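Local coordinates for protein alpha-glucosidase (Pseudoalteromonas sp. K8, PDB 5HQA) that hydrolyses alpha-glucosides as a chloride-activated family 97 glycoside hydrolase that binds calcium and has been seen holding the inhibitor acarbose, at residues H45-K53 with K89-Y97; Y295-F305 with L533-F544. All coordinates share one frame; numbering follows the deposited sequence. Where two conformers were deposited one is given.

Contact 1 (H45-K53 with K89-Y97)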
loop_
_atom_site.group_PDB
_atom_site.type_symbol
_atom_site.label_atom_id
_atom_site.label_comp_id
_atom_site.label_asym_id
_atom_site.label_seq_id
_atom_site.Cartn_x
_atom_site.Cartn_y
_atom_site.Cartn_z
ATOM N N HIS A 45 6.590 -30.982 -15.610
ATOM C CA HIS A 45 6.035 -30.726 -16.929
ATOM C C HIS A 45 7.096 -30.131 -17.855
ATOM O O HIS A 45 8.018 -29.437 -17.414
ATOM C CB HIS A 45 4.846 -29.772 -16.801
ATOM C CG HIS A 45 3.919 -29.804 -17.970
ATOM N ND1 HIS A 45 4.167 -29.109 -19.135
ATOM C CD2 HIS A 45 2.741 -30.447 -18.156
ATOM C CE1 HIS A 45 3.178 -29.321 -19.988
ATOM N NE2 HIS A 45 2.304 -30.132 -19.419
ATOM N N ALA A 46 6.967 -30.422 -19.151
ATOM C CA ALA A 46 7.853 -29.825 -20.146
ATOM C C ALA A 46 7.646 -28.308 -20.194
ATOM O O ALA A 46 6.543 -27.816 -19.926
ATOM C CB ALA A 46 7.595 -30.434 -21.523
ATOM N N PRO A 47 8.687 -27.538 -20.531
ATOM C CA PRO A 47 8.581 -26.075 -20.429
ATOM C C PRO A 47 7.688 -25.452 -21.494
ATOM O O PRO A 47 7.500 -25.993 -22.588
ATOM C CB PRO A 47 10.034 -25.606 -20.591
ATOM C CG PRO A 47 10.694 -26.688 -21.371
ATOM C CD PRO A 47 10.050 -27.966 -20.896
ATOM N N PHE A 48 7.125 -24.292 -21.154
ATOM C CA PHE A 48 6.474 -23.416 -22.133
ATOM C C PHE A 48 7.479 -22.315 -22.441
ATOM O O PHE A 48 7.470 -21.245 -21.839
ATOM C CB PHE A 48 5.167 -22.834 -21.590
ATOM C CG PHE A 48 4.011 -23.796 -21.585
ATOM C CD1 PHE A 48 4.171 -25.113 -21.979
ATOM C CD2 PHE A 48 2.751 -23.368 -21.193
ATOM C CE1 PHE A 48 3.093 -25.998 -21.975
ATOM C CE2 PHE A 48 1.673 -24.242 -21.196
ATOM C CZ PHE A 48 1.847 -25.558 -21.585
ATOM N N SER A 49 8.374 -22.595 -23.387
ATOM C CA SER A 49 9.432 -21.635 -23.682
ATOM C C SER A 49 9.578 -21.437 -25.187
ATOM O O SER A 49 8.795 -20.702 -25.795
ATOM C CB SER A 49 10.756 -22.080 -23.047
ATOM O OG SER A 49 11.140 -23.372 -23.483
ATOM N N ASN A 50 10.560 -22.084 -25.802
ATOM C CA ASN A 50 10.807 -21.840 -27.215
ATOM C C ASN A 50 9.827 -22.619 -28.098
ATOM O O ASN A 50 9.127 -23.533 -27.654
ATOM C CB ASN A 50 12.252 -22.193 -27.564
ATOM C CG ASN A 50 12.676 -23.501 -26.968
ATOM O OD1 ASN A 50 13.308 -23.536 -25.908
ATOM N ND2 ASN A 50 12.312 -24.595 -27.628
ATOM N N SER A 51 9.776 -22.222 -29.373
ATOM C CA SER A 51 9.037 -22.894 -30.442
ATOM C C SER A 51 7.527 -22.696 -30.359
ATOM O O SER A 51 6.781 -23.374 -31.083
ATOM C CB SER A 51 9.341 -24.395 -30.494
ATOM O OG SER A 51 10.739 -24.621 -30.493
ATOM N N PHE A 52 7.046 -21.799 -29.505
ATOM C CA PHE A 52 5.643 -21.414 -29.522
ATOM C C PHE A 52 5.427 -20.336 -30.579
ATOM O O PHE A 52 6.195 -19.369 -30.651
ATOM C CB PHE A 52 5.213 -20.910 -28.142
ATOM C CG PHE A 52 4.896 -22.012 -27.170
ATOM C CD1 PHE A 52 5.913 -22.699 -26.520
ATOM C CD2 PHE A 52 3.578 -22.366 -26.907
ATOM C CE1 PHE A 52 5.620 -23.724 -25.628
ATOM C CE2 PHE A 52 3.277 -23.381 -26.012
ATOM C CZ PHE A 52 4.302 -24.068 -25.375
ATOM N N LYS A 53 4.389 -20.504 -31.402
ATOM C CA LYS A 53 4.064 -19.556 -32.457
ATOM C C LYS A 53 2.672 -18.975 -32.230
ATOM O O LYS A 53 1.788 -19.642 -31.687
ATOM C CB LYS A 53 4.130 -20.217 -33.852
ATOM C CG LYS A 53 5.496 -20.815 -34.215
ATOM C CD LYS A 53 6.572 -19.741 -34.254
ATOM C CE LYS A 53 7.966 -20.336 -34.379
ATOM N NZ LYS A 53 9.015 -19.319 -34.052
ATOM N N LYS A 89 2.540 -24.686 -29.617
ATOM C CA LYS A 89 3.700 -25.464 -29.996
ATOM C C LYS A 89 3.241 -26.875 -30.340
ATOM O O LYS A 89 2.476 -27.474 -29.570
ATOM C CB LYS A 89 4.729 -25.497 -28.844
ATOM C CG LYS A 89 5.943 -26.383 -29.092
ATOM C CD LYS A 89 6.865 -26.361 -27.877
ATOM C CE LYS A 89 8.165 -27.128 -28.119
ATOM N NZ LYS A 89 7.975 -28.608 -28.220
ATOM N N PRO A 90 3.636 -27.421 -31.487
ATOM C CA PRO A 90 3.224 -28.787 -31.829
ATOM C C PRO A 90 3.916 -29.816 -30.947
ATOM O O PRO A 90 4.981 -29.577 -30.371
ATOM C CB PRO A 90 3.655 -28.933 -33.292
ATOM C CG PRO A 90 4.781 -27.988 -33.439
ATOM C CD PRO A 90 4.467 -26.811 -32.539
ATOM N N GLN A 91 3.280 -30.980 -30.836
ATOM C CA GLN A 91 3.877 -32.104 -30.124
ATOM C C GLN A 91 5.109 -32.588 -30.903
ATOM O O GLN A 91 5.236 -32.315 -32.098
ATOM C CB GLN A 91 2.848 -33.226 -29.932
ATOM C CG GLN A 91 1.612 -32.796 -29.145
ATOM C CD GLN A 91 1.937 -32.367 -27.724
ATOM O OE1 GLN A 91 2.886 -32.864 -27.116
ATOM N NE2 GLN A 91 1.150 -31.433 -27.186
ATOM N N PRO A 92 6.051 -33.270 -30.228
ATOM C CA PRO A 92 6.084 -33.673 -28.818
ATOM C C PRO A 92 6.413 -32.515 -27.894
ATOM O O PRO A 92 6.999 -31.517 -28.327
ATOM C CB PRO A 92 7.199 -34.716 -28.785
ATOM C CG PRO A 92 8.165 -34.222 -29.816
ATOM C CD PRO A 92 7.323 -33.578 -30.908
ATOM N N GLN A 93 6.035 -32.660 -26.626
ATOM C CA GLN A 93 6.219 -31.608 -25.635
ATOM C C GLN A 93 5.657 -30.290 -26.154
ATOM O O GLN A 93 6.269 -29.225 -26.019
ATOM C CB GLN A 93 7.687 -31.478 -25.249
ATOM C CG GLN A 93 8.293 -32.803 -24.847
ATOM C CD GLN A 93 9.707 -32.644 -24.371
ATOM O OE1 GLN A 93 10.143 -31.534 -24.050
ATOM N NE2 GLN A 93 10.444 -33.746 -24.329
ATOM N N GLY A 94 4.490 -30.380 -26.788
ATOM C CA GLY A 94 3.773 -29.218 -27.258
ATOM C C GLY A 94 2.811 -28.694 -26.209
ATOM O O GLY A 94 2.753 -29.167 -25.071
ATOM N N GLY A 95 2.045 -27.693 -26.612
ATOM C CA GLY A 95 1.108 -27.077 -25.699
ATOM C C GLY A 95 0.577 -25.787 -26.276
ATOM O O GLY A 95 0.899 -25.396 -27.405
ATOM N N THR A 96 -0.266 -25.138 -25.486
ATOM C CA THR A 96 -0.817 -23.866 -25.906
ATOM C C THR A 96 -1.079 -23.015 -24.677
ATOM O O THR A 96 -1.375 -23.527 -23.592
ATOM C CB THR A 96 -2.098 -24.047 -26.734
ATOM O OG1 THR A 96 -2.545 -22.772 -27.214
ATOM C CG2 THR A 96 -3.201 -24.687 -25.899
ATOM N N TYR A 97 -0.925 -21.710 -24.853
ATOM C CA TYR A 97 -1.292 -20.755 -23.825
ATOM C C TYR A 97 -1.570 -19.434 -24.510
ATOM O O TYR A 97 -1.181 -19.217 -25.661
ATOM C CB TYR A 97 -0.217 -20.608 -22.741
ATOM C CG TYR A 97 1.061 -19.916 -23.162
ATOM C CD1 TYR A 97 2.138 -20.645 -23.653
ATOM C CD2 TYR A 97 1.207 -18.534 -23.017
ATOM C CE1 TYR A 97 3.328 -20.015 -24.011
ATOM C CE2 TYR A 97 2.385 -17.899 -23.376
ATOM C CZ TYR A 97 3.441 -18.643 -23.869
ATOM O OH TYR A 97 4.609 -18.011 -24.217
HETATM O O HOH W 1 8.292 -27.725 -24.429
HETATM O O HOH W 2 6.898 -19.441 -24.137
#
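The F52 ring lies between K89 and Y97. K89 CB stands 3.6 Å from the F52 ring centroid, almost on the ring normal, a CH-pi contact over the middle of one face. Y97 CE1 lies over the opposite face near the rim, 3.7 Å from F52 CD2, with the planes turned by 53°. F48 reaches the same tyrosine differently: the two rings lie within 11° of parallel yet are displaced until only their rims meet, F48 CD2 3.7 Å from Y97 CD1. The K89 backbone pairs with G95 in both directions, closing the hairpin between strands 75-89 and 95-104 in the N-terminal domain, and the loop ahead of strand 53-67 folds over this end. The K89 side chain sets off opposite its backbone N (chi1 175°), which sends it across the F52 ring at about a right angle and past S51, K89 CD 3.6 Å from N50 O. It bends at the last torsion, and K89 NZ donates to Q93 O at 2.9 Å from above the carbonyl plane, a bond that spans the 90-94 turn. One water joins P47 O to Q93 O, another S49 O to Y97 OH. F87 of strand 75-89 meets both F52 and Y97.

Contact 2 (Y295-F305 with L533-F544)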
loop_
_atom_site.group_PDB
_atom_site.type_symbol
_atom_site.label_atom_id
_atom_site.label_comp_id
_atom_site.label_asym_id
_atom_site.label_seq_id
_atom_site.Cartn_x
_atom_site.Cartn_y
_atom_site.Cartn_z
ATOM N N TYR A 295 -9.828 5.887 28.982
ATOM C CA TYR A 295 -9.286 7.231 28.831
ATOM C C TYR A 295 -9.124 7.590 27.358
ATOM O O TYR A 295 -9.472 8.702 26.940
ATOM C CB TYR A 295 -7.959 7.335 29.582
ATOM C CG TYR A 295 -7.087 8.511 29.199
ATOM C CD1 TYR A 295 -7.277 9.764 29.770
ATOM C CD2 TYR A 295 -6.050 8.356 28.288
ATOM C CE1 TYR A 295 -6.468 10.837 29.427
ATOM C CE2 TYR A 295 -5.239 9.416 27.935
ATOM C CZ TYR A 295 -5.449 10.657 28.504
ATOM O OH TYR A 295 -4.626 11.707 28.144
ATOM N N TYR A 296 -8.615 6.656 26.551
ATOM C CA TYR A 296 -8.491 6.917 25.117
ATOM C C TYR A 296 -9.860 7.047 24.454
ATOM O O TYR A 296 -10.048 7.890 23.566
ATOM C CB TYR A 296 -7.670 5.811 24.447
ATOM C CG TYR A 296 -6.171 6.042 24.484
ATOM C CD1 TYR A 296 -5.462 5.958 25.677
ATOM C CD2 TYR A 296 -5.466 6.339 23.319
ATOM C CE1 TYR A 296 -4.094 6.168 25.708
ATOM C CE2 TYR A 296 -4.093 6.551 23.342
ATOM C CZ TYR A 296 -3.418 6.464 24.539
ATOM O OH TYR A 296 -2.058 6.674 24.570
ATOM N N MET A 297 -10.832 6.224 24.864
ATOM C CA MET A 297 -12.165 6.325 24.274
ATOM C C MET A 297 -12.806 7.667 24.584
ATOM O O MET A 297 -13.477 8.252 23.724
ATOM C CB MET A 297 -13.057 5.186 24.765
ATOM C CG MET A 297 -12.755 3.866 24.078
ATOM S SD MET A 297 -13.457 2.471 24.978
ATOM C CE MET A 297 -14.557 1.817 23.788
ATOM N N ASP A 298 -12.620 8.166 25.810
ATOM C CA ASP A 298 -13.127 9.491 26.160
ATOM C C ASP A 298 -12.528 10.552 25.249
ATOM O O ASP A 298 -13.236 11.429 24.746
ATOM C CB ASP A 298 -12.815 9.820 27.623
ATOM C CG ASP A 298 -13.624 8.987 28.602
ATOM O OD1 ASP A 298 -14.712 8.495 28.227
ATOM O OD2 ASP A 298 -13.175 8.842 29.763
ATOM N N PHE A 299 -11.214 10.485 25.034
ATOM C CA PHE A 299 -10.550 11.430 24.145
ATOM C C PHE A 299 -11.090 11.309 22.727
ATOM O O PHE A 299 -11.401 12.317 22.080
ATOM C CB PHE A 299 -9.036 11.184 24.178
ATOM C CG PHE A 299 -8.235 12.134 23.323
ATOM C CD1 PHE A 299 -7.760 13.327 23.848
ATOM C CD2 PHE A 299 -7.939 11.822 21.997
ATOM C CE1 PHE A 299 -7.017 14.197 23.068
ATOM C CE2 PHE A 299 -7.201 12.690 21.212
ATOM C CZ PHE A 299 -6.735 13.883 21.752
ATOM N N ALA A 300 -11.203 10.076 22.224
ATOM C CA ALA A 300 -11.725 9.870 20.876
ATOM C C ALA A 300 -13.135 10.428 20.736
ATOM O O ALA A 300 -13.459 11.073 19.730
ATOM C CB ALA A 300 -11.702 8.385 20.520
ATOM N N ALA A 301 -13.987 10.207 21.741
ATOM C CA ALA A 301 -15.351 10.719 21.664
ATOM C C ALA A 301 -15.366 12.243 21.633
ATOM O O ALA A 301 -16.156 12.849 20.901
ATOM C CB ALA A 301 -16.181 10.196 22.838
ATOM N N LYS A 302 -14.492 12.879 22.415
ATOM C CA LYS A 302 -14.510 14.335 22.488
ATOM C C LYS A 302 -13.969 14.975 21.213
ATOM O O LYS A 302 -14.453 16.037 20.802
ATOM C CB LYS A 302 -13.715 14.803 23.709
ATOM C CG LYS A 302 -13.625 16.309 23.862
ATOM C CD LYS A 302 -13.005 16.700 25.193
ATOM C CE LYS A 302 -12.987 18.218 25.353
ATOM N NZ LYS A 302 -12.644 18.610 26.747
ATOM N N TYR A 303 -12.989 14.349 20.560
ATOM C CA TYR A 303 -12.274 15.002 19.471
ATOM C C TYR A 303 -12.575 14.411 18.101
ATOM O O TYR A 303 -11.945 14.809 17.118
ATOM C CB TYR A 303 -10.774 14.992 19.769
ATOM C CG TYR A 303 -10.460 15.913 20.924
ATOM C CD1 TYR A 303 -10.498 17.292 20.757
ATOM C CD2 TYR A 303 -10.173 15.413 22.190
ATOM C CE1 TYR A 303 -10.230 18.152 21.811
ATOM C CE2 TYR A 303 -9.909 16.271 23.258
ATOM C CZ TYR A 303 -9.938 17.638 23.057
ATOM O OH TYR A 303 -9.676 18.501 24.095
ATOM N N GLY A 304 -13.527 13.487 18.003
ATOM C CA GLY A 304 -14.014 13.062 16.707
ATOM C C GLY A 304 -13.289 11.899 16.062
ATOM O O GLY A 304 -13.139 11.872 14.837
ATOM N N PHE A 305 -12.858 10.919 16.853
ATOM C CA PHE A 305 -12.209 9.729 16.324
ATOM C C PHE A 305 -13.126 8.525 16.481
ATOM O O PHE A 305 -13.838 8.401 17.482
ATOM C CB PHE A 305 -10.862 9.502 17.009
ATOM C CG PHE A 305 -9.869 10.586 16.705
ATOM C CD1 PHE A 305 -9.826 11.737 17.472
ATOM C CD2 PHE A 305 -9.023 10.478 15.612
ATOM C CE1 PHE A 305 -8.936 12.756 17.173
ATOM C CE2 PHE A 305 -8.123 11.491 15.307
ATOM C CZ PHE A 305 -8.081 12.632 16.088
ATOM N N LEU A 533 0.457 10.336 21.557
ATOM C CA LEU A 533 -0.229 10.287 22.839
ATOM C C LEU A 533 -1.247 11.423 22.917
ATOM O O LEU A 533 -0.954 12.546 22.487
ATOM C CB LEU A 533 0.776 10.416 23.986
ATOM C CG LEU A 533 2.016 9.519 23.914
ATOM C CD1 LEU A 533 2.930 9.767 25.114
ATOM C CD2 LEU A 533 1.592 8.077 23.851
ATOM N N PRO A 534 -2.442 11.175 23.464
ATOM C CA PRO A 534 -3.452 12.250 23.543
ATOM C C PRO A 534 -2.939 13.550 24.148
ATOM O O PRO A 534 -3.257 14.628 23.629
ATOM C CB PRO A 534 -4.553 11.615 24.401
ATOM C CG PRO A 534 -4.441 10.143 24.077
ATOM C CD PRO A 534 -2.965 9.882 23.943
ATOM N N LYS A 535 -2.138 13.487 25.215
ATOM C CA LYS A 535 -1.674 14.721 25.842
ATOM C C LYS A 535 -0.860 15.570 24.876
ATOM O O LYS A 535 -0.815 16.798 25.019
ATOM C CB LYS A 535 -0.853 14.408 27.091
ATOM C CG LYS A 535 0.446 13.688 26.802
ATOM C CD LYS A 535 1.233 13.430 28.085
ATOM C CE LYS A 535 2.542 12.717 27.775
ATOM N NZ LYS A 535 3.338 12.447 29.005
ATOM N N ASN A 536 -0.214 14.944 23.888
ATOM C CA ASN A 536 0.587 15.717 22.947
ATOM C C ASN A 536 -0.287 16.479 21.960
ATOM O O ASN A 536 0.121 17.532 21.457
ATOM C CB ASN A 536 1.571 14.796 22.238
ATOM C CG ASN A 536 2.640 14.298 23.179
ATOM O OD1 ASN A 536 2.977 14.992 24.138
ATOM N ND2 ASN A 536 3.162 13.094 22.935
ATOM N N TYR A 537 -1.494 15.983 21.691
ATOM C CA TYR A 537 -2.439 16.752 20.887
ATOM C C TYR A 537 -3.046 17.888 21.701
ATOM O O TYR A 537 -3.240 18.995 21.184
ATOM C CB TYR A 537 -3.526 15.830 20.346
ATOM C CG TYR A 537 -2.989 14.826 19.355
ATOM C CD1 TYR A 537 -2.256 15.244 18.250
ATOM C CD2 TYR A 537 -3.194 13.463 19.530
ATOM C CE1 TYR A 537 -1.758 14.336 17.333
ATOM C CE2 TYR A 537 -2.693 12.543 18.614
ATOM C CZ TYR A 537 -1.979 12.989 17.517
ATOM O OH TYR A 537 -1.479 12.093 16.591
ATOM N N LEU A 538 -3.356 17.631 22.974
ATOM C CA LEU A 538 -3.908 18.674 23.834
ATOM C C LEU A 538 -2.937 19.835 24.017
ATOM O O LEU A 538 -3.370 20.955 24.321
ATOM C CB LEU A 538 -4.286 18.087 25.196
ATOM C CG LEU A 538 -5.375 17.009 25.194
ATOM C CD1 LEU A 538 -5.598 16.459 26.602
ATOM C CD2 LEU A 538 -6.657 17.564 24.623
ATOM N N ALA A 539 -1.638 19.594 23.836
ATOM C CA ALA A 539 -0.654 20.665 23.931
ATOM C C ALA A 539 -0.666 21.584 22.713
ATOM O O ALA A 539 -0.146 22.702 22.800
ATOM C CB ALA A 539 0.750 20.075 24.115
ATOM N N LYS A 540 -1.230 21.141 21.584
ATOM C CA LYS A 540 -1.197 21.903 20.333
ATOM C C LYS A 540 -2.576 21.885 19.677
ATOM O O LYS A 540 -2.751 21.360 18.574
ATOM C CB LYS A 540 -0.142 21.335 19.383
ATOM C CG LYS A 540 1.298 21.352 19.919
ATOM C CD LYS A 540 2.254 20.850 18.832
ATOM C CE LYS A 540 3.718 21.040 19.204
ATOM N NZ LYS A 540 4.178 20.023 20.181
ATOM N N PRO A 541 -3.582 22.481 20.324
ATOM C CA PRO A 541 -4.947 22.359 19.789
ATOM C C PRO A 541 -5.158 23.038 18.441
ATOM O O PRO A 541 -5.993 22.565 17.656
ATOM C CB PRO A 541 -5.818 22.992 20.889
ATOM C CG PRO A 541 -4.893 23.800 21.712
ATOM C CD PRO A 541 -3.556 23.161 21.631
ATOM N N ASP A 542 -4.451 24.129 18.134
ATOM C CA ASP A 542 -4.672 24.778 16.843
ATOM C C ASP A 542 -4.210 23.883 15.702
ATOM O O ASP A 542 -4.918 23.719 14.699
ATOM C CB ASP A 542 -3.960 26.125 16.792
ATOM C CG ASP A 542 -4.597 27.154 17.729
ATOM O OD1 ASP A 542 -5.842 27.143 17.892
ATOM O OD2 ASP A 542 -3.850 27.977 18.302
ATOM N N ALA A 543 -3.016 23.301 15.837
ATOM C CA ALA A 543 -2.545 22.347 14.839
ATOM C C ALA A 543 -3.438 21.118 14.803
ATOM O O ALA A 543 -3.714 20.569 13.729
ATOM C CB ALA A 543 -1.098 21.947 15.139
ATOM N N PHE A 544 -3.893 20.666 15.975
ATOM C CA PHE A 544 -4.723 19.468 16.049
ATOM C C PHE A 544 -6.029 19.640 15.284
ATOM O O PHE A 544 -6.618 18.649 14.832
ATOM C CB PHE A 544 -4.998 19.136 17.520
ATOM C CG PHE A 544 -5.612 17.775 17.741
ATOM C CD1 PHE A 544 -5.122 16.659 17.082
ATOM C CD2 PHE A 544 -6.655 17.614 18.648
ATOM C CE1 PHE A 544 -5.673 15.410 17.306
ATOM C CE2 PHE A 544 -7.215 16.366 18.877
ATOM C CZ PHE A 544 -6.725 15.267 18.199
HETATM O O HOH W 3 -1.788 10.978 27.013
#
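Y295 OH and the backbone N of K535 share one water, 3.1 Å from Y295 OH; K535 N, in the first turn of helix 534-538, donates to it. The same hydroxyl oxygen also rests against P534 CB, and the proline ring is where three aromatic side chains of helix 290-303 converge. P534 CG sits over one face of Y296, offset toward the rim, while P534 CB lies 3.7 Å from the F299 ring centroid, over the centre of one F299 face. On the other face of F299 is Y303 CD2, from its own helix. A chi1 of -178° turns the F299 ring away from its backbone N, and it extends straight across as a knob among P534, Y537, L538 and F544: L538 CD2 and Y537 CB meet its edge, and F299 CZ is 3.8 Å from F544 CZ. An alanine here is likely to open a gap among those four residues and take away the aromatic face under P534 CB. F544 turns its edge toward the face of Y303, planes at 62°, in an offset edge-to-face pair. It meets F305 rim to rim, F305 CE1 being 3.5 Å from F544 CZ.

These helices lie on the outside of the TIM-barrel domain: helix 290-303 follows strand 264-269, and helices 534-538 and 541-549 follow the adjacent parallel strand 527-529. F299 also reaches I267 of strand 264-269, so the same ring touches both the neighbouring helices and the barrel strand. Y303 OH comes 3.2 Å from L538 CD2, a tight approach at the outer side. Across this interface the protein atoms meet through CH-pi, aromatic and aliphatic packing, with the water providing a polar bridge, so the helices are matched by shape far more than by hydrogen bonds.

Overall arrangement
The two contacts lie on opposite sides of the chain's centre, their own centres about 64 Å apart, and share no element. Contact 1 belongs to the beta-rich N-terminal domain, near the end of a long antiparallel sheet, where a loop meets a hairpin; contact 2 joins helices of the barrel's outer layer. Each is only partly buried and has an aromatic core, but contact 2 has six buried residues against three in contact 1. Waters link the segments in both, two in contact 1 and one in contact 2; contact 1 also has a lysine amine bonded to a carbonyl within its own hairpin. Both lie away from the annotated sites.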